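Local coordinates for protein AbyA5 (Verrucosispora maris, PDB 4YWF) that catalyses acetate elimination in spirotetronate biosynthesis, acting as an esterase-like lyase with the alpha/beta hydrolase fold, at residues A134-T139 with G169-V174; E140-L145 with E164-G169; A245-K250 with R280-T285. The protein carries 4 engineered substitutions. One frame throughout, in Å; residues are numbered along the deposited sequence.

The three contacts illustrate how an alpha/beta hydrolase is held together in its central sheet and in the helical connections outside it. Contacts 1 and 2 have centres 5 Å apart and meet in one sheet, where strand 171-174 lies between the antiparallel strand 127-134 and the parallel strand 143-148. Both segments of contact 2 come between those of contact 1 along the chain, overlapping them only at Gly169, so the two build one corner of the fold together. Contact 3 comes later in sequence, among the helices that connect strands 233-239 and 296-301. Its centre is 35 Å from each of the others, on the opposite side of the chain's centre.

Contact 1: A134-T139 with G169-V174; sequences AGLSTT and GFAAVV
Ala134 and Ala172 face each other as a hydrogen-bonded pair of antiparallel strands, at the place where strand 127-134 meets strand 171-174. This is the step in the alpha/beta hydrolase sheet where direction changes: strand 127-134 runs against its neighbours, and from strand 171-174 onward the strands are parallel. Two backbone bonds close the pair. Ala134 N donates to Ala172 O at 3.0 Å, approaching in the plane of that carbonyl, and Ala172 N donates in turn to Ala134 O at 2.9 Å with an N-H...O angle of 158°. The pairing then stops, because the chain turns away at Gly135.

Apolar contacts divide between the two faces of the sheet. The methyl groups of Ala134 and Ala172 share one face, where Leu162 of helix 162-167 covers both. On the other, Ala171 CB meets Leu136 CD2 at 4.1 Å, while Arg205 and Ala206 lie alongside. Leu136 reaches Ala171 because CG stands beside its own backbone N, opposite the carbonyl carbon (chi1 -55°), which brings CD2 over toward the neighbouring strand 171-174.

The remaining contacts involve the backbone of the turn. Ala134 O lies 3.6 Å from Ala171 CA, and Gly135 O sits 3.8 Å from Ala171 CB. Gly135 has a positive phi of 77°, a conformation that favours glycine, and its lack of a side chain matters for a second reason: a beta carbon there would clash with Phe170 O, whereas Gly135 CA itself stays 3.7 Å from that oxygen.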
ATOM      1  N   ALA A 134       2.500 -11.912 -10.701  1.00 23.04           N
ATOM      2  CA  ALA A 134       2.377 -12.276 -12.114  1.00 26.08           C
ATOM      3  C   ALA A 134       3.671 -11.977 -12.758  1.00 28.44           C
ATOM      4  O   ALA A 134       4.492 -11.255 -12.186  1.00 24.90           O
ATOM      5  CB  ALA A 134       1.273 -11.525 -12.814  1.00 25.44           C
ATOM      6  N   GLY A 135       3.877 -12.563 -13.931  1.00 28.25           N
ATOM      7  CA  GLY A 135       5.114 -12.319 -14.691  1.00 28.53           C
ATOM      8  C   GLY A 135       6.302 -13.088 -14.138  1.00 32.12           C
ATOM      9  O   GLY A 135       7.432 -12.789 -14.503  1.00 32.73           O
ATOM     10  N   LEU A 136       6.080 -14.112 -13.305  1.00 29.01           N
ATOM     11  CA  LEU A 136       7.176 -14.931 -12.814  1.00 30.42           C
ATOM     12  C   LEU A 136       7.671 -15.926 -13.877  1.00 35.46           C
ATOM     13  O   LEU A 136       6.898 -16.351 -14.708  1.00 30.34           O
ATOM     14  CB  LEU A 136       6.759 -15.755 -11.565  1.00 31.36           C
ATOM     15  CG  LEU A 136       6.175 -15.003 -10.379  1.00 30.25           C
ATOM     16  CD1 LEU A 136       5.845 -15.908  -9.211  1.00 29.00           C
ATOM     17  CD2 LEU A 136       7.145 -13.936  -9.941  1.00 32.53           C
ATOM     18  N   SER A 137       8.952 -16.318 -13.819  1.00 33.18           N
ATOM     19  CA  SER A 137       9.571 -17.150 -14.884  1.00 36.08           C
ATOM     20  C   SER A 137      10.970 -17.665 -14.460  1.00 35.93           C
ATOM     21  O   SER A 137      11.780 -16.911 -13.968  1.00 31.13           O
ATOM     22  CB  SER A 137       9.693 -16.329 -16.194  1.00 36.85           C
ATOM     23  OG  SER A 137      10.110 -17.122 -17.297  1.00 40.57           O
ATOM     24  N   THR A 138      11.222 -18.954 -14.640  1.00 40.38           N
ATOM     25  CA  THR A 138      12.563 -19.546 -14.529  1.00 41.87           C
ATOM     26  C   THR A 138      13.432 -19.341 -15.783  1.00 45.41           C
ATOM     27  O   THR A 138      14.646 -19.394 -15.671  1.00 50.12           O
ATOM     28  CB  THR A 138      12.494 -21.069 -14.365  1.00 41.57           C
ATOM     29  OG1 THR A 138      11.477 -21.573 -15.251  1.00 43.65           O
ATOM     30  CG2 THR A 138      12.210 -21.480 -12.887  1.00 45.27           C
ATOM     31  N   THR A 139      12.819 -19.124 -16.953  1.00 45.66           N
ATOM     32  CA  THR A 139      13.557 -18.966 -18.221  1.00 49.56           C
ATOM     33  C   THR A 139      13.987 -17.499 -18.542  1.00 50.01           C
ATOM     34  O   THR A 139      15.130 -17.246 -18.912  1.00 53.77           O
ATOM     35  CB  THR A 139      12.762 -19.590 -19.385  1.00 45.99           C
ATOM     36  OG1 THR A 139      11.467 -19.009 -19.480  1.00 47.35           O
ATOM     37  CG2 THR A 139      12.563 -21.068 -19.154  1.00 53.65           C
ATOM     38  N   GLY A 169       6.845  -6.019 -18.684  1.00 29.93           N
ATOM     39  CA  GLY A 169       8.127  -6.737 -18.476  1.00 30.74           C
ATOM     40  C   GLY A 169       8.575  -7.064 -17.035  1.00 28.77           C
ATOM     41  O   GLY A 169       9.652  -7.599 -16.790  1.00 29.05           O
ATOM     42  N   PHE A 170       7.722  -6.806 -16.078  1.00 25.97           N
ATOM     43  CA  PHE A 170       8.094  -7.032 -14.674  1.00 24.57           C
ATOM     44  C   PHE A 170       7.616  -8.392 -14.189  1.00 25.56           C
ATOM     45  O   PHE A 170       6.556  -8.888 -14.617  1.00 24.10           O
ATOM     46  CB  PHE A 170       7.399  -6.031 -13.790  1.00 24.89           C
ATOM     47  CG  PHE A 170       7.852  -4.614 -13.994  1.00 24.63           C
ATOM     48  CD1 PHE A 170       9.071  -4.211 -13.530  1.00 27.66           C
ATOM     49  CD2 PHE A 170       7.047  -3.714 -14.637  1.00 27.15           C
ATOM     50  CE1 PHE A 170       9.511  -2.898 -13.695  1.00 29.31           C
ATOM     51  CE2 PHE A 170       7.446  -2.383 -14.795  1.00 30.57           C
ATOM     52  CZ  PHE A 170       8.694  -1.982 -14.335  1.00 28.96           C
ATOM     53  N   ALA A 171       8.351  -8.912 -13.218  1.00 25.43           N
ATOM     54  CA  ALA A 171       7.800  -9.779 -12.214  1.00 26.14           C
ATOM     55  C   ALA A 171       7.165  -8.909 -11.105  1.00 25.37           C
ATOM     56  O   ALA A 171       7.851  -8.291 -10.313  1.00 23.33           O
ATOM     57  CB  ALA A 171       8.891 -10.664 -11.677  1.00 26.43           C
ATOM     58  N   ALA A 172       5.834  -8.877 -11.075  1.00 26.04           N
ATOM     59  CA  ALA A 172       5.046  -7.958 -10.256  1.00 27.65           C
ATOM     60  C   ALA A 172       4.486  -8.735  -9.058  1.00 26.90           C
ATOM     61  O   ALA A 172       3.960  -9.823  -9.213  1.00 25.99           O
ATOM     62  CB  ALA A 172       3.919  -7.291 -11.070  1.00 25.80           C
ATOM     63  N   VAL A 173       4.702  -8.195  -7.865  1.00 24.17           N
ATOM     64  CA  VAL A 173       4.265  -8.832  -6.638  1.00 24.81           C
ATOM     65  C   VAL A 173       3.556  -7.810  -5.764  1.00 24.46           C
ATOM     66  O   VAL A 173       4.163  -6.791  -5.332  1.00 24.07           O
ATOM     67  CB  VAL A 173       5.428  -9.335  -5.835  1.00 25.01           C
ATOM     68  CG1 VAL A 173       4.922  -9.943  -4.541  1.00 24.89           C
ATOM     69  CG2 VAL A 173       6.241 -10.347  -6.637  1.00 27.71           C
ATOM     70  N   VAL A 174       2.300  -8.062  -5.465  1.00 22.68           N
ATOM     71  CA  VAL A 174       1.470  -7.087  -4.772  1.00 24.02           C
ATOM     72  C   VAL A 174       1.174  -7.719  -3.395  1.00 22.98           C
ATOM     73  O   VAL A 174       0.707  -8.882  -3.277  1.00 23.02           O
ATOM     74  CB  VAL A 174       0.151  -6.814  -5.514  1.00 27.91           C
ATOM     75  CG1 VAL A 174      -0.798  -6.015  -4.623  1.00 32.23           C
ATOM     76  CG2 VAL A 174       0.406  -6.049  -6.833  1.00 29.88           C
TER

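Contact 2: E140-L145 with E164-G169; sequences ERRPVL and ELARYG
Ala166 O, near the C-terminal end of helix 162-167, is gripped by two donors. Gly169 N reaches it at 2.7 Å as the chain turns out of the helix, and Arg142 NH2 approaches it at 2.7 Å from the other segment. The second bond is short but bent, with an N-H...O angle of 123°, and counts as weak. The same guanidinium makes further weak bonds to Gly135 O through NE and to Phe170 O through NH2, so several main-chain carbonyls share one cation. Its positive charge close to the C-terminal end of the helix, where the dipole is negative, is likely to be favourable.

One face of the guanidinium is covered as well. Gly169 C lies 3.7 Å over the centre of that face, and the methyl of Ala166 comes up at the edge, in its plane. Bends at chi2 (136°) and chi3 (82°) bring the guanidinium over the glycine. The root of the side chain, directed at the other segment, packs there too: Arg142 CB is 3.3 Å from Gly169 O. Pro143 CD approaches that same oxygen at 3.7 Å. Replacing Arg142 by an alanine would probably leave Ala166 O with Gly169 N as its remaining donor here and uncover the Gly169 peptide.

Deeper in, the contact is apolar. Leu145 CD2 meets Leu165 CD2 at 3.7 Å, the two side chains crossing at about a right angle.

This is the beta-alpha-beta unit of strand 143-148, helix 162-167 and strand 171-174, with the helix laid against the sheet. Leu145 also touches Met214 of the next strand, 207-215, and Val348 of helix 337-351, whose Leu345 and Leu349 touch Tyr168, just past the end of helix 162-167.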
ATOM      1  N   GLU A 140      13.079 -16.549 -18.369  1.00 51.53           N
ATOM      2  CA  GLU A 140      13.430 -15.124 -18.417  1.00 50.39           C
ATOM      3  C   GLU A 140      13.628 -14.620 -16.985  1.00 50.78           C
ATOM      4  O   GLU A 140      12.814 -14.879 -16.096  1.00 52.23           O
ATOM      5  CB  GLU A 140      12.332 -14.314 -19.108  1.00 49.67           C
ATOM      6  N   ARG A 141      14.733 -13.931 -16.747  1.00 49.42           N
ATOM      7  CA  ARG A 141      14.938 -13.237 -15.474  1.00 48.24           C
ATOM      8  C   ARG A 141      14.401 -11.789 -15.623  1.00 44.73           C
ATOM      9  O   ARG A 141      15.107 -10.931 -16.122  1.00 55.23           O
ATOM     10  CB  ARG A 141      16.420 -13.269 -15.088  1.00 51.37           C
ATOM     11  N   ARG A 142      13.149 -11.534 -15.216  1.00 38.91           N
ATOM     12  CA  ARG A 142      12.543 -10.170 -15.247  1.00 34.54           C
ATOM     13  C   ARG A 142      12.726  -9.336 -13.966  1.00 32.89           C
ATOM     14  O   ARG A 142      12.600  -9.837 -12.884  1.00 27.83           O
ATOM     15  CB  ARG A 142      11.036 -10.256 -15.485  1.00 34.35           C
ATOM     16  CG  ARG A 142      10.655 -10.863 -16.783  1.00 36.94           C
ATOM     17  CD  ARG A 142       9.502 -11.849 -16.637  1.00 41.50           C
ATOM     18  NE  ARG A 142       8.207 -11.195 -16.606  1.00 37.01           N
ATOM     19  CZ  ARG A 142       7.608 -10.659 -17.655  1.00 40.08           C
ATOM     20  NH1 ARG A 142       8.189 -10.715 -18.852  1.00 38.41           N
ATOM     21  NH2 ARG A 142       6.406 -10.088 -17.511  1.00 38.21           N
ATOM     22  N   PRO A 143      12.963  -8.023 -14.111  1.00 31.05           N
ATOM     23  CA  PRO A 143      12.982  -7.149 -12.935  1.00 27.16           C
ATOM     24  C   PRO A 143      11.741  -7.231 -12.093  1.00 24.56           C
ATOM     25  O   PRO A 143      10.668  -7.443 -12.626  1.00 25.65           O
ATOM     26  CB  PRO A 143      13.065  -5.746 -13.528  1.00 29.41           C
ATOM     27  CG  PRO A 143      12.618  -5.884 -14.950  1.00 33.76           C
ATOM     28  CD  PRO A 143      13.024  -7.273 -15.377  1.00 31.60           C
ATOM     29  N   VAL A 144      11.898  -7.034 -10.794  1.00 24.12           N
ATOM     30  CA  VAL A 144      10.788  -7.139  -9.848  1.00 24.62           C
ATOM     31  C   VAL A 144      10.075  -5.772  -9.644  1.00 23.84           C
ATOM     32  O   VAL A 144      10.733  -4.749  -9.433  1.00 24.82           O
ATOM     33  CB  VAL A 144      11.266  -7.675  -8.465  1.00 23.05           C
ATOM     34  CG1 VAL A 144      10.108  -7.760  -7.520  1.00 22.81           C
ATOM     35  CG2 VAL A 144      11.797  -9.082  -8.564  1.00 22.39           C
ATOM     36  N   LEU A 145       8.753  -5.752  -9.731  1.00 21.69           N
ATOM     37  CA  LEU A 145       8.001  -4.612  -9.217  1.00 23.85           C
ATOM     38  C   LEU A 145       7.267  -5.006  -7.950  1.00 24.04           C
ATOM     39  O   LEU A 145       6.341  -5.842  -7.974  1.00 21.78           O
ATOM     40  CB  LEU A 145       7.075  -3.999 -10.243  1.00 24.34           C
ATOM     41  CG  LEU A 145       6.245  -2.797  -9.800  1.00 26.07           C
ATOM     42  CD1 LEU A 145       7.012  -1.548  -9.423  1.00 26.73           C
ATOM     43  CD2 LEU A 145       5.388  -2.462 -10.990  1.00 31.37           C
ATOM     44  N   GLU A 164      -1.290  -6.365 -16.358  1.00 26.61           N
ATOM     45  CA  GLU A 164      -0.812  -5.207 -17.130  1.00 27.81           C
ATOM     46  C   GLU A 164       0.589  -4.795 -16.700  1.00 28.37           C
ATOM     47  O   GLU A 164       1.412  -4.471 -17.526  1.00 24.96           O
ATOM     48  CB  GLU A 164      -1.762  -4.053 -17.027  1.00 29.96           C
ATOM     49  CG  GLU A 164      -3.080  -4.343 -17.721  1.00 37.64           C
ATOM     50  CD  GLU A 164      -4.246  -4.344 -16.765  1.00 44.62           C
ATOM     51  OE1 GLU A 164      -4.839  -3.263 -16.633  1.00 48.11           O
ATOM     52  OE2 GLU A 164      -4.568  -5.412 -16.150  1.00 54.68           O
ATOM     53  N   LEU A 165       0.896  -4.877 -15.413  1.00 28.38           N
ATOM     54  CA  LEU A 165       2.301  -4.715 -14.961  1.00 26.66           C
ATOM     55  C   LEU A 165       3.284  -5.770 -15.501  1.00 28.25           C
ATOM     56  O   LEU A 165       4.387  -5.451 -15.951  1.00 28.00           O
ATOM     57  CB  LEU A 165       2.350  -4.696 -13.438  1.00 30.11           C
ATOM     58  CG  LEU A 165       1.664  -3.547 -12.721  1.00 30.69           C
ATOM     59  CD1 LEU A 165       1.705  -3.792 -11.196  1.00 31.49           C
ATOM     60  CD2 LEU A 165       2.295  -2.210 -13.038  1.00 29.71           C
ATOM     61  N   ALA A 166       2.897  -7.039 -15.504  1.00 29.65           N
ATOM     62  CA  ALA A 166       3.706  -8.045 -16.193  1.00 29.88           C
ATOM     63  C   ALA A 166       3.916  -7.716 -17.705  1.00 34.07           C
ATOM     64  O   ALA A 166       5.003  -7.950 -18.235  1.00 33.20           O
ATOM     65  CB  ALA A 166       3.104  -9.417 -16.037  1.00 28.96           C
ATOM     66  N   ARG A 167       2.891  -7.137 -18.340  1.00 30.58           N
ATOM     67  CA  ARG A 167       2.923  -6.787 -19.769  1.00 33.60           C
ATOM     68  C   ARG A 167       4.000  -5.717 -20.014  1.00 33.88           C
ATOM     69  O   ARG A 167       4.563  -5.652 -21.121  1.00 30.87           O
ATOM     70  CB  ARG A 167       1.542  -6.293 -20.257  1.00 36.08           C
ATOM     71  CG  ARG A 167       0.830  -7.206 -21.251  1.00 44.34           C
ATOM     72  CD  ARG A 167      -0.572  -7.673 -20.818  1.00 49.33           C
ATOM     73  NE  ARG A 167      -1.609  -6.628 -20.767  1.00 55.84           N
ATOM     74  CZ  ARG A 167      -2.149  -6.019 -21.829  1.00 53.59           C
ATOM     75  NH1 ARG A 167      -3.068  -5.076 -21.656  1.00 52.51           N
ATOM     76  NH2 ARG A 167      -1.765  -6.331 -23.067  1.00 66.24           N
ATOM     77  N   TYR A 168       4.315  -4.910 -18.987  1.00 28.15           N
ATOM     78  CA  TYR A 168       5.462  -4.009 -19.076  1.00 28.38           C
ATOM     79  C   TYR A 168       6.815  -4.689 -18.802  1.00 30.71           C
ATOM     80  O   TYR A 168       7.836  -4.006 -18.721  1.00 34.64           O
ATOM     81  CB  TYR A 168       5.262  -2.818 -18.194  1.00 28.63           C
ATOM     82  CG  TYR A 168       4.280  -1.773 -18.709  1.00 26.75           C
ATOM     83  CD1 TYR A 168       4.567  -1.034 -19.856  1.00 28.31           C
ATOM     84  CD2 TYR A 168       3.122  -1.467 -18.021  1.00 25.42           C
ATOM     85  CE1 TYR A 168       3.687  -0.055 -20.326  1.00 28.16           C
ATOM     86  CE2 TYR A 168       2.250  -0.484 -18.463  1.00 26.42           C
ATOM     87  CZ  TYR A 168       2.536   0.208 -19.625  1.00 28.63           C
ATOM     88  OH  TYR A 168       1.683   1.184 -20.091  1.00 34.03           O
ATOM     89  N   GLY A 169       6.845  -6.019 -18.684  1.00 29.93           N
ATOM     90  CA  GLY A 169       8.127  -6.737 -18.476  1.00 30.74           C
ATOM     91  C   GLY A 169       8.575  -7.064 -17.035  1.00 28.77           C
ATOM     92  O   GLY A 169       9.652  -7.599 -16.790  1.00 29.05           O
TER

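Contact 3: A245-K250 with R280-T285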
ATOM      1  N   ALA A 245       8.449  14.533  10.557  1.00 28.14           N
ATOM      2  CA  ALA A 245       7.429  15.306  11.222  1.00 29.60           C
ATOM      3  C   ALA A 245       6.155  14.529  11.617  1.00 30.96           C
ATOM      4  O   ALA A 245       5.572  14.796  12.681  1.00 28.86           O
ATOM      5  CB  ALA A 245       7.026  16.504  10.403  1.00 29.98           C
ATOM      6  N   PHE A 246       5.699  13.605  10.766  1.00 29.44           N
ATOM      7  CA  PHE A 246       4.577  12.769  11.158  1.00 29.68           C
ATOM      8  C   PHE A 246       4.828  12.086  12.553  1.00 28.19           C
ATOM      9  O   PHE A 246       3.928  11.934  13.352  1.00 29.47           O
ATOM     10  CB  PHE A 246       4.288  11.717  10.081  1.00 26.50           C
ATOM     11  CG  PHE A 246       3.126  10.851  10.406  1.00 24.74           C
ATOM     12  CD1 PHE A 246       1.856  11.294  10.230  1.00 28.59           C
ATOM     13  CD2 PHE A 246       3.326   9.610  10.989  1.00 28.15           C
ATOM     14  CE1 PHE A 246       0.761  10.512  10.607  1.00 28.09           C
ATOM     15  CE2 PHE A 246       2.253   8.807  11.369  1.00 29.01           C
ATOM     16  CZ  PHE A 246       0.966   9.255  11.160  1.00 29.37           C
ATOM     17  N   PHE A 247       6.055  11.677  12.804  1.00 26.90           N
ATOM     18  CA  PHE A 247       6.373  10.845  13.909  1.00 28.01           C
ATOM     19  C   PHE A 247       6.710  11.695  15.137  1.00 32.79           C
ATOM     20  O   PHE A 247       6.687  11.195  16.219  1.00 32.11           O
ATOM     21  CB  PHE A 247       7.543   9.957  13.555  1.00 27.70           C
ATOM     22  CG  PHE A 247       7.259   9.010  12.444  1.00 30.26           C
ATOM     23  CD1 PHE A 247       6.496   7.865  12.684  1.00 29.15           C
ATOM     24  CD2 PHE A 247       7.757   9.238  11.145  1.00 28.61           C
ATOM     25  CE1 PHE A 247       6.214   6.957  11.675  1.00 30.19           C
ATOM     26  CE2 PHE A 247       7.452   8.336  10.141  1.00 29.57           C
ATOM     27  CZ  PHE A 247       6.660   7.226  10.391  1.00 31.09           C
ATOM     28  N   THR A 248       7.002  12.974  14.946  1.00 34.05           N
ATOM     29  CA  THR A 248       7.557  13.841  16.012  1.00 37.15           C
ATOM     30  C   THR A 248       6.771  15.109  16.267  1.00 34.59           C
ATOM     31  O   THR A 248       6.979  15.759  17.282  1.00 37.00           O
ATOM     32  CB  THR A 248       9.012  14.315  15.668  1.00 33.41           C
ATOM     33  OG1 THR A 248       8.940  15.166  14.538  1.00 35.67           O
ATOM     34  CG2 THR A 248       9.960  13.109  15.369  1.00 35.54           C
ATOM     35  N   ASP A 249       5.899  15.504  15.365  1.00 32.46           N
ATOM     36  CA  ASP A 249       5.194  16.799  15.543  1.00 31.27           C
ATOM     37  C   ASP A 249       3.918  16.554  16.286  1.00 33.83           C
ATOM     38  O   ASP A 249       2.945  16.071  15.707  1.00 30.76           O
ATOM     39  CB  ASP A 249       4.878  17.433  14.217  1.00 30.19           C
ATOM     40  CG  ASP A 249       4.124  18.727  14.350  1.00 29.94           C
ATOM     41  OD1 ASP A 249       3.658  19.096  15.458  1.00 28.67           O
ATOM     42  OD2 ASP A 249       3.971  19.388  13.321  1.00 29.21           O
ATOM     43  N   LYS A 250       3.915  16.891  17.579  1.00 37.11           N
ATOM     44  CA  LYS A 250       2.738  16.643  18.452  1.00 34.54           C
ATOM     45  C   LYS A 250       1.445  17.426  18.171  1.00 33.70           C
ATOM     46  O   LYS A 250       0.332  16.839  18.218  1.00 28.14           O
ATOM     47  CB  LYS A 250       3.165  16.834  19.924  1.00 37.44           C
ATOM     48  CG  LYS A 250       4.095  15.760  20.401  1.00 40.14           C
ATOM     49  CD  LYS A 250       3.394  14.405  20.418  1.00 42.24           C
ATOM     50  CE  LYS A 250       4.194  13.356  21.185  1.00 47.13           C
ATOM     51  NZ  LYS A 250       4.137  11.967  20.611  1.00 48.24           N
ATOM     52  N   ARG A 280       7.684   7.240  17.814  1.00 34.80           N
ATOM     53  CA  ARG A 280       8.489   8.468  17.872  1.00 39.24           C
ATOM     54  C   ARG A 280       9.874   8.267  17.247  1.00 38.67           C
ATOM     55  O   ARG A 280      10.247   9.040  16.379  1.00 53.71           O
ATOM     56  CB  ARG A 280       8.536   9.080  19.274  1.00 38.87           C
ATOM     57  CG  ARG A 280       9.272   8.273  20.357  1.00 39.90           C
ATOM     58  CD  ARG A 280       8.964   8.838  21.757  1.00 43.43           C
ATOM     59  NE  ARG A 280       9.873   8.336  22.787  1.00 49.64           N
ATOM     60  CZ  ARG A 280       9.764   7.154  23.398  1.00 54.53           C
ATOM     61  NH1 ARG A 280       8.778   6.314  23.089  1.00 52.62           N
ATOM     62  NH2 ARG A 280      10.662   6.803  24.322  1.00 55.21           N
ATOM     63  N   ASN A 281      10.580   7.201  17.545  1.00 36.24           N
ATOM     64  CA  ASN A 281      11.913   7.060  16.985  1.00 39.99           C
ATOM     65  C   ASN A 281      11.946   6.435  15.585  1.00 39.14           C
ATOM     66  O   ASN A 281      12.983   5.999  15.131  1.00 33.09           O
ATOM     67  CB  ASN A 281      12.838   6.339  17.975  1.00 41.28           C
ATOM     68  CG  ASN A 281      12.907   7.071  19.336  1.00 45.44           C
ATOM     69  OD1 ASN A 281      13.111   8.297  19.404  1.00 47.47           O
ATOM     70  ND2 ASN A 281      12.742   6.329  20.413  1.00 41.70           N
ATOM     71  N   TRP A 282      10.800   6.395  14.896  1.00 37.28           N
ATOM     72  CA  TRP A 282      10.766   5.896  13.511  1.00 31.98           C
ATOM     73  C   TRP A 282      11.096   6.958  12.488  1.00 30.19           C
ATOM     74  O   TRP A 282      11.197   6.657  11.284  1.00 28.90           O
ATOM     75  CB  TRP A 282       9.375   5.322  13.212  1.00 34.96           C
ATOM     76  CG  TRP A 282       9.037   4.101  13.994  1.00 35.29           C
ATOM     77  CD1 TRP A 282       9.763   3.521  15.071  1.00 38.94           C
ATOM     78  CD2 TRP A 282       7.886   3.288  13.809  1.00 32.64           C
ATOM     79  NE1 TRP A 282       9.097   2.388  15.513  1.00 38.64           N
ATOM     80  CE2 TRP A 282       7.953   2.223  14.759  1.00 34.53           C
ATOM     81  CE3 TRP A 282       6.830   3.316  12.892  1.00 35.63           C
ATOM     82  CZ2 TRP A 282       6.978   1.227  14.824  1.00 36.23           C
ATOM     83  CZ3 TRP A 282       5.844   2.321  12.967  1.00 38.05           C
ATOM     84  CH2 TRP A 282       5.923   1.304  13.920  1.00 33.79           C
ATOM     85  N   ALA A 283      11.246   8.201  12.923  1.00 28.45           N
ATOM     86  CA  ALA A 283      11.530   9.276  11.992  1.00 30.71           C
ATOM     87  C   ALA A 283      12.772   8.970  11.151  1.00 28.54           C
ATOM     88  O   ALA A 283      13.755   8.451  11.651  1.00 29.39           O
ATOM     89  CB  ALA A 283      11.749  10.557  12.742  1.00 32.58           C
ATOM     90  N   LEU A 284      12.696   9.260   9.863  1.00 30.47           N
ATOM     91  CA  LEU A 284      13.869   9.340   9.010  1.00 27.63           C
ATOM     92  C   LEU A 284      14.634  10.668   9.231  1.00 29.95           C
ATOM     93  O   LEU A 284      14.091  11.792   9.062  1.00 28.65           O
ATOM     94  CB  LEU A 284      13.484   9.183   7.543  1.00 30.31           C
ATOM     95  CG  LEU A 284      12.782   7.866   7.181  1.00 30.22           C
ATOM     96  CD1 LEU A 284      12.100   7.973   5.848  1.00 28.63           C
ATOM     97  CD2 LEU A 284      13.793   6.734   7.159  1.00 30.09           C
ATOM     98  N   THR A 285      15.898  10.512   9.602  1.00 26.97           N
ATOM     99  CA  THR A 285      16.818  11.640   9.783  1.00 32.45           C
ATOM    100  C   THR A 285      17.525  12.112   8.471  1.00 32.24           C
ATOM    101  O   THR A 285      17.655  11.337   7.484  1.00 27.95           O
ATOM    102  CB  THR A 285      17.960  11.253  10.753  1.00 30.09           C
ATOM    103  OG1 THR A 285      18.795  10.296  10.114  1.00 30.23           O
ATOM    104  CG2 THR A 285      17.397  10.638  12.043  1.00 32.79           C
TER
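The ring of Phe247 is the centre of this contact, and Trp282 places its beta carbon over a face of that ring, with the edge atom CE3 of the indole alongside. Trp282 CB sits 4.1 Å from the ring centroid and 21° off the normal, a CH-pi contact. Trp282 CE3 comes within 3.9 Å of Phe247 CE1, and the two side chains cross at about a right angle. Ala283 CA lies 3.9 Å from Phe247 CD2, and Ala283 CB meets Thr248 CG2 at 4.1 Å. No hydrogen bond joins the segments; Phe247 O merely rests 3.7 Å from Arg280 CA.

Both segments belong to the helical connection between strands 233-239 and 296-301 of the alpha/beta hydrolase sheet, a region where members of this superfamily often carry cap elements. With CG beside the backbone N and opposite the carbonyl carbon (chi1 -63°), Phe247 carries its ring toward Trp282 and Ala283.

A second shell fixes these groups. The opposite face of the Phe247 ring is covered by Phe246 CD2, 3.9 Å above its centre. His221 of helix 218-226 meets the Phe247 ring and donates from NE2 to Trp282 O, while Tyr187 packs edge-to-face with the indole. Thr248 OG1 is hydrogen-bonded to Ala244 O, and Arg280 NH1 to Asp277 O. Farther out, Asp249 sits at the N-cap of helix 250-255, its OD1 receiving Trp252 N.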